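Local coordinates for protein glycerol dehydratase (Clostridium butyricum, PDB 1R9D) that probably acts as a B12-independent glycyl-radical lyase that dehydrates glycerol, at residues 11-16 with 310-315. Residues are numbered along the deposited sequence; the frame is centred on the assembly and turned at random.
Sequences ERINIL and LIDCIW
Ile-13 approaches the carboxylate of Asp-312 close to its plane, past CB and OD2, and covers neither face. The touch that counts is Ile-13 CD1 to Asp-312 CB at 3.5 Å; OD2 is a looser neighbour, 4.0 Å from Ile-13 CG1. The two side chains cross at about a right angle. The carboxylate is buried, and both its oxygens have partners: OD2 is hydrogen-bonded to His-368 ND1 and OD1 to Gln-308 NE2, which together should fix its rotation. The other flat group, the guanidinium of Arg-12, is held by salt bridges from NE to Glu-309 and NH2 to Glu-241, with NH1 hydrogen-bonded to Gln-69 O. The Cys-313 sulfur faces a triangle formed by Ile-13 CD1 at 4.0 Å, Leu-16 CD1 at 3.9 Å and, more loosely, Arg-12 CD at 4.2 Å. With Ile-13 CG1 anti to the carbonyl carbon, chi2 of -51° sets CD1 toward both Asp-312 CB and this sulfur. The axes run almost parallel, 6° apart, at 10.2 Å: a small apolar helix-helix packing, flanked by the Arg-12 to Glu-309 salt bridge, that lays helix 11-22 against helix 304-317 within the pyruvate formate-lyase-like region of an enzyme of the glycyl-radical family.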
loop_
_atom_site.group_PDB
_atom_site.type_symbol
_atom_site.label_atom_id
_atom_site.label_comp_id
_atom_site.label_asym_id
_atom_site.label_seq_id
_atom_site.Cartn_x
_atom_site.Cartn_y
_atom_site.Cartn_z
ATOM N N GLU A 11 50.413 10.622 -15.581
ATOM C CA GLU A 11 50.300 11.871 -14.846
ATOM C C GLU A 11 48.827 12.241 -14.673
ATOM O O GLU A 11 48.449 12.860 -13.682
ATOM C CB GLU A 11 51.046 12.985 -15.589
ATOM C CG GLU A 11 50.950 14.353 -14.935
ATOM C CD GLU A 11 51.209 14.314 -13.441
ATOM O OE1 GLU A 11 52.117 13.572 -13.006
ATOM O OE2 GLU A 11 50.508 15.038 -12.699
ATOM N N ARG A 12 48.004 11.853 -15.641
ATOM C CA ARG A 12 46.572 12.136 -15.586
ATOM C C ARG A 12 45.985 11.578 -14.293
ATOM O O ARG A 12 45.217 12.245 -13.605
ATOM C CB ARG A 12 45.844 11.496 -16.770
ATOM C CG ARG A 12 44.355 11.838 -16.821
ATOM C CD ARG A 12 43.575 10.853 -17.679
ATOM N NE ARG A 12 44.075 10.773 -19.048
ATOM C CZ ARG A 12 43.920 11.725 -19.966
ATOM N NH1 ARG A 12 43.273 12.844 -19.667
ATOM N NH2 ARG A 12 44.404 11.549 -21.190
ATOM N N ILE A 13 46.354 10.344 -13.969
ATOM C CA ILE A 13 45.852 9.706 -12.758
ATOM C C ILE A 13 46.266 10.484 -11.512
ATOM O O ILE A 13 45.475 10.649 -10.584
ATOM C CB ILE A 13 46.348 8.247 -12.663
ATOM C CG1 ILE A 13 45.925 7.484 -13.921
ATOM C CG2 ILE A 13 45.788 7.576 -11.416
ATOM C CD1 ILE A 13 44.439 7.616 -14.260
ATOM N N ASN A 14 47.500 10.980 -11.488
ATOM C CA ASN A 14 47.953 11.748 -10.335
ATOM C C ASN A 14 47.134 13.027 -10.184
ATOM O O ASN A 14 46.820 13.447 -9.070
ATOM C CB ASN A 14 49.440 12.096 -10.459
ATOM C CG ASN A 14 50.323 10.865 -10.506
ATOM O OD1 ASN A 14 50.083 9.888 -9.794
ATOM N ND2 ASN A 14 51.358 10.906 -11.337
ATOM N N ILE A 15 46.788 13.645 -11.309
ATOM C CA ILE A 15 45.999 14.872 -11.292
ATOM C C ILE A 15 44.576 14.610 -10.794
ATOM O O ILE A 15 44.049 15.359 -9.972
ATOM C CB ILE A 15 45.932 15.509 -12.697
ATOM C CG1 ILE A 15 47.331 15.962 -13.123
ATOM C CG2 ILE A 15 44.968 16.695 -12.690
ATOM C CD1 ILE A 15 47.410 16.459 -14.546
ATOM N N LEU A 16 43.960 13.544 -11.296
ATOM C CA LEU A 16 42.600 13.199 -10.896
ATOM C C LEU A 16 42.563 12.793 -9.424
ATOM O O LEU A 16 41.636 13.154 -8.700
ATOM C CB LEU A 16 42.064 12.072 -11.780
ATOM C CG LEU A 16 41.907 12.434 -13.260
ATOM C CD1 LEU A 16 41.614 11.192 -14.069
ATOM C CD2 LEU A 16 40.793 13.460 -13.421
ATOM N N LEU A 310 42.138 3.637 -18.219
ATOM C CA LEU A 310 40.685 3.754 -18.102
ATOM C C LEU A 310 40.201 3.110 -16.803
ATOM O O LEU A 310 39.305 3.631 -16.129
ATOM C CB LEU A 310 40.001 3.092 -19.300
ATOM C CG LEU A 310 40.120 3.854 -20.626
ATOM C CD1 LEU A 310 39.517 3.035 -21.749
ATOM C CD2 LEU A 310 39.417 5.197 -20.501
ATOM N N ILE A 311 40.791 1.971 -16.459
ATOM C CA ILE A 311 40.427 1.292 -15.223
ATOM C C ILE A 311 40.833 2.196 -14.055
ATOM O O ILE A 311 40.090 2.345 -13.087
ATOM C CB ILE A 311 41.117 -0.095 -15.131
ATOM C CG1 ILE A 311 40.529 -1.022 -16.200
ATOM C CG2 ILE A 311 40.920 -0.702 -13.744
ATOM C CD1 ILE A 311 41.108 -2.430 -16.205
ATOM N N ASP A 312 42.003 2.824 -14.159
ATOM C CA ASP A 312 42.456 3.725 -13.105
ATOM C C ASP A 312 41.465 4.872 -12.931
ATOM O O ASP A 312 41.197 5.306 -11.809
ATOM C CB ASP A 312 43.844 4.301 -13.425
ATOM C CG ASP A 312 44.940 3.245 -13.421
ATOM O OD1 ASP A 312 44.731 2.156 -12.839
ATOM O OD2 ASP A 312 46.022 3.514 -13.994
ATOM N N CYS A 313 40.918 5.370 -14.039
ATOM C CA CYS A 313 39.949 6.457 -13.963
ATOM C C CYS A 313 38.686 6.006 -13.238
ATOM O O CYS A 313 38.104 6.770 -12.471
ATOM C CB CYS A 313 39.590 6.964 -15.361
ATOM S SG CYS A 313 40.900 7.967 -16.117
ATOM N N ILE A 314 38.267 4.767 -13.485
ATOM C CA ILE A 314 37.079 4.233 -12.824
ATOM C C ILE A 314 37.361 4.144 -11.326
ATOM O O ILE A 314 36.509 4.470 -10.501
ATOM C CB ILE A 314 36.709 2.833 -13.367
ATOM C CG1 ILE A 314 36.099 2.964 -14.771
ATOM C CG2 ILE A 314 35.724 2.157 -12.430
ATOM C CD1 ILE A 314 35.802 1.640 -15.444
ATOM N N TRP A 315 38.566 3.706 -10.978
ATOM C CA TRP A 315 38.947 3.613 -9.573
ATOM C C TRP A 315 38.780 4.989 -8.929
ATOM O O TRP A 315 38.194 5.121 -7.853
ATOM C CB TRP A 315 40.404 3.153 -9.435
ATOM C CG TRP A 315 40.585 1.727 -8.965
ATOM C CD1 TRP A 315 41.355 1.306 -7.916
ATOM C CD2 TRP A 315 40.018 0.541 -9.545
ATOM N NE1 TRP A 315 41.304 -0.065 -7.808
ATOM C CE2 TRP A 315 40.491 -0.560 -8.793
ATOM C CE3 TRP A 315 39.156 0.301 -10.624
ATOM C CZ2 TRP A 315 40.132 -1.882 -9.086
ATOM C CZ3 TRP A 315 38.796 -1.018 -10.919
ATOM C CH2 TRP A 315 39.287 -2.091 -10.149
#